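Local coordinates for putative lipase (Bacteroides thetaiotaomicron VPI-5482, PDB 3BZW), which is probably an SGNH-type (GDSL-like) ester hydrolase that may cleave lipid substrates such as lysophospholipids, at residues I59-S67 with Q77-E88; G68-Q77 with V94-V105. All blocks are in the same frame, centred on the assembly; numbering follows the deposited sequence.

Contact 1: residues I59-S67 with Q77-E88; sequences ITPFVYGIS and QAEKLKKEHGGE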
loop_
_atom_site.group_PDB
_atom_site.type_symbol
_atom_site.label_atom_id
_atom_site.label_comp_id
_atom_site.label_asym_id
_atom_site.label_seq_id
_atom_site.Cartn_x
_atom_site.Cartn_y
_atom_site.Cartn_z
ATOM N N ILE A 59 41.039 8.709 25.820
ATOM C CA ILE A 59 40.391 9.919 25.321
ATOM C C ILE A 59 40.165 10.944 26.431
ATOM O O ILE A 59 39.491 10.659 27.418
ATOM C CB ILE A 59 39.033 9.573 24.665
ATOM C CG1 ILE A 59 39.271 8.683 23.443
ATOM C CG2 ILE A 59 38.291 10.845 24.276
ATOM C CD1 ILE A 59 37.993 8.192 22.781
ATOM N N THR A 60 40.737 12.137 26.267
ATOM C CA THR A 60 40.579 13.203 27.253
ATOM C C THR A 60 39.194 13.814 27.074
ATOM O O THR A 60 38.854 14.302 25.998
ATOM C CB THR A 60 41.645 14.301 27.072
ATOM O OG1 THR A 60 42.944 13.748 27.317
ATOM C CG2 THR A 60 41.396 15.451 28.042
ATOM N N PRO A 61 38.377 13.797 28.134
ATOM C CA PRO A 61 37.030 14.358 28.027
ATOM C C PRO A 61 36.854 15.798 28.505
ATOM O O PRO A 61 37.291 16.161 29.594
ATOM C CB PRO A 61 36.211 13.391 28.867
ATOM C CG PRO A 61 37.142 13.152 30.034
ATOM C CD PRO A 61 38.523 13.021 29.383
ATOM N N PHE A 62 36.222 16.614 27.672
ATOM C CA PHE A 62 35.905 17.991 28.029
ATOM C C PHE A 62 34.375 17.908 28.073
ATOM O O PHE A 62 33.706 17.978 27.040
ATOM C CB PHE A 62 36.377 18.965 26.944
ATOM C CG PHE A 62 37.871 18.964 26.728
ATOM C CD1 PHE A 62 38.751 18.960 27.810
ATOM C CD2 PHE A 62 38.398 19.006 25.441
ATOM C CE1 PHE A 62 40.132 18.998 27.609
ATOM C CE2 PHE A 62 39.778 19.045 25.231
ATOM C CZ PHE A 62 40.644 19.041 26.320
ATOM N N VAL A 63 33.833 17.736 29.273
ATOM C CA VAL A 63 32.393 17.562 29.454
ATOM C C VAL A 63 31.607 18.819 29.791
ATOM O O VAL A 63 31.917 19.525 30.752
ATOM C CB VAL A 63 32.115 16.503 30.545
ATOM C CG1 VAL A 63 30.627 16.227 30.643
ATOM C CG2 VAL A 63 32.884 15.229 30.234
ATOM N N TYR A 64 30.568 19.080 29.005
ATOM C CA TYR A 64 29.740 20.256 29.211
ATOM C C TYR A 64 28.275 19.931 29.471
ATOM O O TYR A 64 27.479 20.819 29.772
ATOM C CB TYR A 64 29.896 21.189 28.005
ATOM C CG TYR A 64 31.278 21.792 27.977
ATOM C CD1 TYR A 64 31.580 22.911 28.748
ATOM C CD2 TYR A 64 32.316 21.169 27.288
ATOM C CE1 TYR A 64 32.883 23.390 28.843
ATOM C CE2 TYR A 64 33.625 21.640 27.376
ATOM C CZ TYR A 64 33.900 22.748 28.159
ATOM O OH TYR A 64 35.197 23.197 28.284
ATOM N N GLY A 65 27.927 18.651 29.375
ATOM C CA GLY A 65 26.552 18.252 29.619
ATOM C C GLY A 65 26.103 18.619 31.022
ATOM O O GLY A 65 26.847 18.457 31.989
ATOM N N ILE A 66 24.878 19.116 31.135
ATOM C CA ILE A 66 24.329 19.505 32.426
ATOM C C ILE A 66 22.903 18.986 32.569
ATOM O O ILE A 66 22.120 19.026 31.620
ATOM C CB ILE A 66 24.332 21.039 32.583
ATOM C CG1 ILE A 66 25.780 21.537 32.671
ATOM C CG2 ILE A 66 23.542 21.441 33.826
ATOM C CD1 ILE A 66 25.918 23.046 32.594
ATOM N N SER A 67 22.579 18.507 33.763
ATOM C CA SER A 67 21.259 17.971 34.049
ATOM C C SER A 67 20.121 18.881 33.606
ATOM O O SER A 67 20.127 20.083 33.884
ATOM C CB SER A 67 21.128 17.682 35.544
ATOM O OG SER A 67 22.093 16.726 35.952
ATOM N N GLN A 77 26.993 25.479 25.184
ATOM C CA GLN A 77 27.973 24.467 25.551
ATOM C C GLN A 77 29.107 24.432 24.527
ATOM O O GLN A 77 30.268 24.261 24.888
ATOM C CB GLN A 77 27.307 23.090 25.667
ATOM C CG GLN A 77 26.473 22.912 26.943
ATOM C CD GLN A 77 25.909 21.504 27.088
ATOM O OE1 GLN A 77 26.566 20.523 26.739
ATOM N NE2 GLN A 77 24.694 21.399 27.626
ATOM N N ALA A 78 28.769 24.604 23.252
ATOM C CA ALA A 78 29.781 24.596 22.198
ATOM C C ALA A 78 30.698 25.804 22.360
ATOM O O ALA A 78 31.911 25.707 22.179
ATOM C CB ALA A 78 29.115 24.626 20.826
ATOM N N GLU A 79 30.105 26.943 22.699
ATOM C CA GLU A 79 30.863 28.176 22.895
ATOM C C GLU A 79 31.820 28.055 24.074
ATOM O O GLU A 79 32.956 28.529 24.010
ATOM C CB GLU A 79 29.908 29.351 23.126
ATOM C CG GLU A 79 29.302 29.924 21.857
ATOM C CD GLU A 79 28.038 30.722 22.123
ATOM O OE1 GLU A 79 27.964 31.393 23.175
ATOM O OE2 GLU A 79 27.122 30.685 21.273
ATOM N N LYS A 80 31.364 27.418 25.149
ATOM C CA LYS A 80 32.201 27.257 26.327
ATOM C C LYS A 80 33.349 26.306 26.007
ATOM O O LYS A 80 34.480 26.510 26.451
ATOM C CB LYS A 80 31.377 26.729 27.507
ATOM C CG LYS A 80 32.053 26.939 28.854
ATOM C CD LYS A 80 31.170 26.514 30.016
ATOM C CE LYS A 80 31.862 26.807 31.341
ATOM N NZ LYS A 80 31.116 26.271 32.514
ATOM N N LEU A 81 33.056 25.272 25.228
ATOM C CA LEU A 81 34.071 24.307 24.826
ATOM C C LEU A 81 35.147 25.022 24.010
ATOM O O LEU A 81 36.339 24.824 24.236
ATOM C CB LEU A 81 33.434 23.196 23.985
ATOM C CG LEU A 81 34.361 22.210 23.272
ATOM C CD1 LEU A 81 35.151 21.404 24.289
ATOM C CD2 LEU A 81 33.527 21.287 22.390
ATOM N N LYS A 82 34.718 25.855 23.066
ATOM C CA LYS A 82 35.643 26.604 22.215
ATOM C C LYS A 82 36.520 27.512 23.074
ATOM O O LYS A 82 37.744 27.546 22.926
ATOM C CB LYS A 82 34.866 27.458 21.207
ATOM C CG LYS A 82 35.736 28.173 20.167
ATOM C CD LYS A 82 36.368 27.177 19.203
ATOM C CE LYS A 82 37.290 27.849 18.192
ATOM N NZ LYS A 82 36.583 28.811 17.311
ATOM N N LYS A 83 35.881 28.242 23.978
ATOM C CA LYS A 83 36.580 29.163 24.865
ATOM C C LYS A 83 37.632 28.484 25.740
ATOM O O LYS A 83 38.785 28.911 25.791
ATOM C CB LYS A 83 35.570 29.881 25.767
ATOM C CG LYS A 83 36.202 30.790 26.813
ATOM C CD LYS A 83 35.171 31.258 27.835
ATOM C CE LYS A 83 35.833 32.002 28.988
ATOM N NZ LYS A 83 34.853 32.407 30.045
ATOM N N GLU A 84 37.234 27.417 26.421
ATOM C CA GLU A 84 38.141 26.727 27.327
ATOM C C GLU A 84 39.107 25.718 26.711
ATOM O O GLU A 84 40.198 25.517 27.244
ATOM C CB GLU A 84 37.332 26.048 28.433
ATOM C CG GLU A 84 36.269 26.953 29.053
ATOM C CD GLU A 84 35.524 26.289 30.192
ATOM O OE1 GLU A 84 35.292 25.068 30.112
ATOM O OE2 GLU A 84 35.160 26.989 31.159
ATOM N N HIS A 85 38.730 25.087 25.599
ATOM C CA HIS A 85 39.598 24.083 24.981
ATOM C C HIS A 85 39.654 24.119 23.457
ATOM O O HIS A 85 40.013 23.125 22.822
ATOM C CB HIS A 85 39.156 22.687 25.422
ATOM C CG HIS A 85 39.160 22.497 26.906
ATOM N ND1 HIS A 85 40.321 22.465 27.647
ATOM C CD2 HIS A 85 38.143 22.361 27.790
ATOM C CE1 HIS A 85 40.020 22.320 28.926
ATOM N NE2 HIS A 85 38.707 22.253 29.039
ATOM N N GLY A 86 39.307 25.260 22.876
ATOM C CA GLY A 86 39.314 25.388 21.431
ATOM C C GLY A 86 40.535 24.828 20.723
ATOM O O GLY A 86 40.404 24.130 19.717
ATOM N N GLY A 87 41.723 25.121 21.243
ATOM C CA GLY A 87 42.936 24.641 20.605
ATOM C C GLY A 87 43.349 23.222 20.941
ATOM O O GLY A 87 44.338 22.724 20.404
ATOM N N GLU A 88 42.599 22.565 21.819
ATOM C CA GLU A 88 42.915 21.195 22.225
ATOM C C GLU A 88 41.953 20.145 21.674
ATOM O O GLU A 88 42.363 19.035 21.339
ATOM C CB GLU A 88 42.892 21.071 23.752
ATOM C CG GLU A 88 43.741 22.071 24.509
ATOM C CD GLU A 88 43.509 21.995 26.012
ATOM O OE1 GLU A 88 43.832 20.951 26.619
ATOM O OE2 GLU A 88 42.996 22.979 26.584
#
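F62 and Y64 face a helix that runs back alongside the chain they sit on: the CA atoms of F62 and L81 lie 7.3 Å apart, those of Y64 and Q77 5.9 Å, so the segments converge just beyond strand 60-63. The F62 and H85 rings make a face-to-face stack, centroids 3.7 Å apart and planes 5° from parallel. ND1 of H85 donates to E88 OE2 at 2.9 Å, the acceptor lying in the imidazole plane but met from above its carboxylate plane; this almost straight bond fixes the rotation of the imidazole, whose other face carries CB of E84. With CG anti to the carbonyl carbon (chi1 -69°), the Y64 ring lies along the helix, one face over the Q77 and L81 backbone, CE2 3.5 Å from CD1 of L81, and CE1 3.6 Å from CG of K80. Its OH donates to E84 OE1 at 2.6 Å, on the anti lone pair. A phenylalanine for Y64 would probably leave the E84 carboxylate without this donor and free to swing away. The Q77 amide links helix to sheet through OE1, which accepts from G33 N of strand 28-33, while NE2 donates to D73 OD2 just ahead of the helix. Strand 60-63 is bonded through F62 to V29 and Y31 of that strand, P61 and V63 pack on W50 of helix 49-57, and A78 turns to helix 143-157.

Contact 2: residues G68-Q77 with V94-V105; sequences GRQWDDVPRQ and VFMGTNDYNSSV. With ACT (acetate ion), chain G.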
loop_
_atom_site.group_PDB
_atom_site.type_symbol
_atom_site.label_atom_id
_atom_site.label_comp_id
_atom_site.label_asym_id
_atom_site.label_seq_id
_atom_site.Cartn_x
_atom_site.Cartn_y
_atom_site.Cartn_z
ATOM N N GLY A 68 19.157 18.295 32.900
ATOM C CA GLY A 68 17.993 19.032 32.441
ATOM C C GLY A 68 18.105 19.906 31.203
ATOM O O GLY A 68 17.100 20.470 30.766
ATOM N N ARG A 69 19.293 20.030 30.621
ATOM C CA ARG A 69 19.437 20.876 29.441
ATOM C C ARG A 69 18.798 20.282 28.191
ATOM O O ARG A 69 18.655 19.061 28.058
ATOM C CB ARG A 69 20.915 21.198 29.191
ATOM C CG ARG A 69 21.539 22.025 30.315
ATOM C CD ARG A 69 20.779 23.338 30.505
ATOM N NE ARG A 69 21.098 24.003 31.768
ATOM C CZ ARG A 69 22.195 24.721 31.992
ATOM N NH1 ARG A 69 23.100 24.882 31.034
ATOM N NH2 ARG A 69 22.387 25.284 33.179
ATOM N N GLN A 70 18.410 21.169 27.281
ATOM C CA GLN A 70 17.758 20.790 26.031
ATOM C C GLN A 70 18.591 21.240 24.834
ATOM O O GLN A 70 19.644 21.856 25.001
ATOM C CB GLN A 70 16.370 21.428 25.983
ATOM C CG GLN A 70 15.456 20.966 27.115
ATOM C CD GLN A 70 14.316 21.931 27.375
ATOM O OE1 GLN A 70 13.701 22.444 26.445
ATOM N NE2 GLN A 70 14.023 22.173 28.648
ATOM N N TRP A 71 18.120 20.942 23.626
ATOM C CA TRP A 71 18.860 21.324 22.431
ATOM C C TRP A 71 19.103 22.823 22.294
ATOM O O TRP A 71 19.957 23.239 21.510
ATOM C CB TRP A 71 18.168 20.798 21.161
ATOM C CG TRP A 71 18.875 19.611 20.565
ATOM C CD1 TRP A 71 18.674 18.291 20.870
ATOM C CD2 TRP A 71 19.939 19.643 19.607
ATOM N NE1 TRP A 71 19.550 17.500 20.159
ATOM C CE2 TRP A 71 20.338 18.305 19.377
ATOM C CE3 TRP A 71 20.599 20.674 18.919
ATOM C CZ2 TRP A 71 21.366 17.972 18.489
ATOM C CZ3 TRP A 71 21.623 20.343 18.036
ATOM C CH2 TRP A 71 21.996 19.002 17.830
ATOM N N ASP A 72 18.379 23.641 23.056
ATOM C CA ASP A 72 18.580 25.088 22.965
ATOM C C ASP A 72 19.861 25.511 23.679
ATOM O O ASP A 72 20.317 26.647 23.535
ATOM C CB ASP A 72 17.373 25.847 23.546
ATOM C CG ASP A 72 17.157 25.578 25.027
ATOM O OD1 ASP A 72 17.532 24.488 25.508
ATOM O OD2 ASP A 72 16.586 26.455 25.709
ATOM N N ASP A 73 20.452 24.583 24.425
ATOM C CA ASP A 73 21.674 24.858 25.173
ATOM C C ASP A 73 22.937 24.399 24.439
ATOM O O ASP A 73 24.047 24.578 24.939
ATOM C CB ASP A 73 21.592 24.184 26.553
ATOM C CG ASP A 73 22.607 24.738 27.545
ATOM O OD1 ASP A 73 22.685 25.981 27.689
ATOM O OD2 ASP A 73 23.315 23.933 28.191
ATOM N N VAL A 74 22.774 23.822 23.252
ATOM C CA VAL A 74 23.921 23.341 22.482
ATOM C C VAL A 74 24.907 24.453 22.106
ATOM O O VAL A 74 26.116 24.275 22.231
ATOM C CB VAL A 74 23.462 22.580 21.215
ATOM C CG1 VAL A 74 24.655 22.301 20.294
ATOM C CG2 VAL A 74 22.810 21.260 21.628
ATOM N N PRO A 75 24.408 25.608 21.630
ATOM C CA PRO A 75 25.328 26.693 21.273
ATOM C C PRO A 75 26.169 27.156 22.468
ATOM O O PRO A 75 27.375 27.367 22.340
ATOM C CB PRO A 75 24.386 27.788 20.769
ATOM C CG PRO A 75 23.297 26.990 20.113
ATOM C CD PRO A 75 23.047 25.898 21.139
ATOM N N ARG A 76 25.529 27.315 23.624
ATOM C CA ARG A 76 26.233 27.760 24.827
ATOM C C ARG A 76 27.315 26.768 25.238
ATOM O O ARG A 76 28.421 27.162 25.610
ATOM C CB ARG A 76 25.264 27.935 25.996
ATOM C CG ARG A 76 25.933 28.450 27.269
ATOM C CD ARG A 76 25.034 28.269 28.489
ATOM N NE ARG A 76 24.924 26.862 28.876
ATOM C CZ ARG A 76 25.882 26.178 29.494
ATOM N NH1 ARG A 76 27.029 26.767 29.809
ATOM N NH2 ARG A 76 25.699 24.899 29.785
ATOM N N GLN A 77 26.993 25.479 25.184
ATOM C CA GLN A 77 27.973 24.467 25.551
ATOM C C GLN A 77 29.107 24.432 24.527
ATOM O O GLN A 77 30.268 24.261 24.888
ATOM C CB GLN A 77 27.307 23.090 25.667
ATOM C CG GLN A 77 26.473 22.912 26.943
ATOM C CD GLN A 77 25.909 21.504 27.088
ATOM O OE1 GLN A 77 26.566 20.523 26.739
ATOM N NE2 GLN A 77 24.694 21.399 27.626
ATOM N N VAL A 94 27.492 15.111 20.466
ATOM C CA VAL A 94 26.312 15.816 20.949
ATOM C C VAL A 94 25.243 14.764 21.234
ATOM O O VAL A 94 24.727 14.126 20.320
ATOM C CB VAL A 94 25.793 16.814 19.897
ATOM C CG1 VAL A 94 24.658 17.642 20.484
ATOM C CG2 VAL A 94 26.936 17.718 19.430
ATOM N N PHE A 95 24.927 14.597 22.514
ATOM C CA PHE A 95 23.962 13.607 22.995
ATOM C C PHE A 95 22.873 14.422 23.698
ATOM O O PHE A 95 22.924 14.614 24.909
ATOM C CB PHE A 95 24.704 12.696 23.981
ATOM C CG PHE A 95 23.950 11.468 24.397
ATOM C CD1 PHE A 95 24.422 10.688 25.451
ATOM C CD2 PHE A 95 22.792 11.072 23.739
ATOM C CE1 PHE A 95 23.751 9.533 25.842
ATOM C CE2 PHE A 95 22.113 9.913 24.125
ATOM C CZ PHE A 95 22.594 9.147 25.175
HETATM N N MSE A 96 21.879 14.876 22.938
HETATM C CA MSE A 96 20.848 15.752 23.490
HETATM C C MSE A 96 19.458 15.564 22.881
HETATM O O MSE A 96 19.325 15.101 21.751
HETATM C CB MSE A 96 21.294 17.198 23.244
HETATM C CG MSE A 96 20.445 18.277 23.889
HETATM SE SE MSE A 96 20.971 18.568 25.707
HETATM C CE MSE A 96 22.394 19.862 25.400
ATOM N N GLY A 97 18.421 15.939 23.631
ATOM C CA GLY A 97 17.076 15.843 23.096
ATOM C C GLY A 97 16.001 15.214 23.957
ATOM O O GLY A 97 14.822 15.541 23.811
ATOM N N THR A 98 16.383 14.320 24.859
ATOM C CA THR A 98 15.378 13.672 25.689
ATOM C C THR A 98 14.606 14.684 26.546
ATOM O O THR A 98 13.427 14.486 26.841
ATOM C CB THR A 98 16.010 12.564 26.570
ATOM O OG1 THR A 98 15.015 11.574 26.861
ATOM C CG2 THR A 98 16.547 13.135 27.877
ATOM N N ASN A 99 15.259 15.780 26.926
ATOM C CA ASN A 99 14.586 16.794 27.728
ATOM C C ASN A 99 13.651 17.670 26.887
ATOM O O ASN A 99 12.697 18.250 27.408
ATOM C CB ASN A 99 15.609 17.656 28.478
ATOM C CG ASN A 99 16.282 16.900 29.617
ATOM O OD1 ASN A 99 15.625 16.174 30.363
ATOM N ND2 ASN A 99 17.592 17.082 29.763
ATOM N N ASP A 100 13.929 17.783 25.591
ATOM C CA ASP A 100 13.050 18.555 24.715
ATOM C C ASP A 100 11.723 17.795 24.670
ATOM O O ASP A 100 10.642 18.392 24.671
ATOM C CB ASP A 100 13.647 18.665 23.312
ATOM C CG ASP A 100 14.866 19.567 23.267
ATOM O OD1 ASP A 100 14.730 20.743 22.862
ATOM O OD2 ASP A 100 15.960 19.099 23.651
ATOM N N TYR A 101 11.812 16.470 24.645
ATOM C CA TYR A 101 10.609 15.643 24.633
ATOM C C TYR A 101 9.843 15.851 25.935
ATOM O O TYR A 101 8.653 16.168 25.929
ATOM C CB TYR A 101 10.966 14.157 24.493
ATOM C CG TYR A 101 9.872 13.228 24.988
ATOM C CD1 TYR A 101 8.700 13.028 24.254
ATOM C CD2 TYR A 101 9.993 12.590 26.223
ATOM C CE1 TYR A 101 7.667 12.208 24.748
ATOM C CE2 TYR A 101 8.978 11.782 26.725
ATOM C CZ TYR A 101 7.820 11.596 25.988
ATOM O OH TYR A 101 6.829 10.803 26.510
ATOM N N ASN A 102 10.537 15.683 27.055
ATOM C CA ASN A 102 9.907 15.830 28.359
ATOM C C ASN A 102 9.310 17.218 28.591
ATOM O O ASN A 102 8.275 17.352 29.246
ATOM C CB ASN A 102 10.915 15.519 29.469
ATOM C CG ASN A 102 10.295 15.596 30.851
ATOM O OD1 ASN A 102 10.783 16.315 31.731
ATOM N ND2 ASN A 102 9.213 14.853 31.050
ATOM N N SER A 103 9.948 18.243 28.039
ATOM C CA SER A 103 9.475 19.610 28.219
ATOM C C SER A 103 8.473 20.070 27.161
ATOM O O SER A 103 8.175 21.263 27.048
ATOM C CB SER A 103 10.670 20.563 28.273
ATOM O OG SER A 103 11.504 20.237 29.379
ATOM N N SER A 104 7.958 19.116 26.393
ATOM C CA SER A 104 6.970 19.383 25.348
ATOM C C SER A 104 7.355 20.480 24.358
ATOM O O SER A 104 6.543 21.356 24.051
ATOM C CB SER A 104 5.617 19.733 25.982
ATOM O OG SER A 104 5.177 18.696 26.840
ATOM N N VAL A 105 8.586 20.430 23.858
ATOM C CA VAL A 105 9.056 21.405 22.878
ATOM C C VAL A 105 8.463 21.019 21.522
ATOM O O VAL A 105 8.745 19.940 21.005
ATOM C CB VAL A 105 10.609 21.388 22.752
ATOM C CG1 VAL A 105 11.052 22.358 21.663
ATOM C CG2 VAL A 105 11.250 21.756 24.080
HETATM C C ACT G . 18.229 14.742 32.055
HETATM O O ACT G . 17.678 14.527 33.120
HETATM O OXT ACT G . 18.824 15.793 31.883
HETATM C CH3 ACT G . 18.191 13.707 30.960
HETATM O O HOH W 1 18.209 16.636 26.448
#
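The W71 indole carries M96, a selenomethionine, over one face: CB of M96 stands 3.9 Å from the centroid of the five-membered ring, a CH-pi contact, and CG2 of V74 lies over the same face toward the rim. At the indole edge lie G97 CA and D100 OD2, and NE1 bonds M96 O weakly. The D100 carboxylate takes W71 N on the syn lone pair of OD2 at 2.8 Å, while OD1 is salt-bridged to R146. The bend at chi2 (84°) brings SE of M96 to 3.3 Å from R69 O, and chi3 (86°) carries CE toward Q70 O and NE2 of Q77. CG of Q70 packs on CB of N99, and Q70 OE1 is bonded to R146. The D73 carboxylate is gripped side-on by R76 and met from above its plane by R69 NH1, tying the turn to helix 74-85. The N99 amide divides its ND2 between two acceptors, R69 O at 2.8 Å and acetate OXT at 2.8 Å, the latter bond nearly straight (175°). G68 N, S35 N and H242 NE2 also bond the acetate; the donors G68 N, S35 N and N99 ND2 are consistent with the SGNH-hydrolase oxyanion hole, with H242 probably the catalytic histidine.

How the contacts relate
The centres of the two contacts lie about 16 Å apart. Along the sequence their segments alternate, and helix 74-85 serves both: its later turns meet 59-67 in contact 1, its first turn meets 94-105 in contact 2, and Q77 belongs to each. They touch directly, I66 CD1 lying 3.4 Å from R76 NH2. As is usual in alpha/beta folds, the site lies at the C-terminal ends of the parallel strands: contact 1 packs the helix of the beta-alpha-beta crossover from strand 60-63 to strand 91-95, whereas contact 2 shapes the loops beyond those strands, where acetate, probably from the crystallisation liquor, binds. Y64 CA is 12.0 Å from acetate OXT, G68 N 2.7 Å.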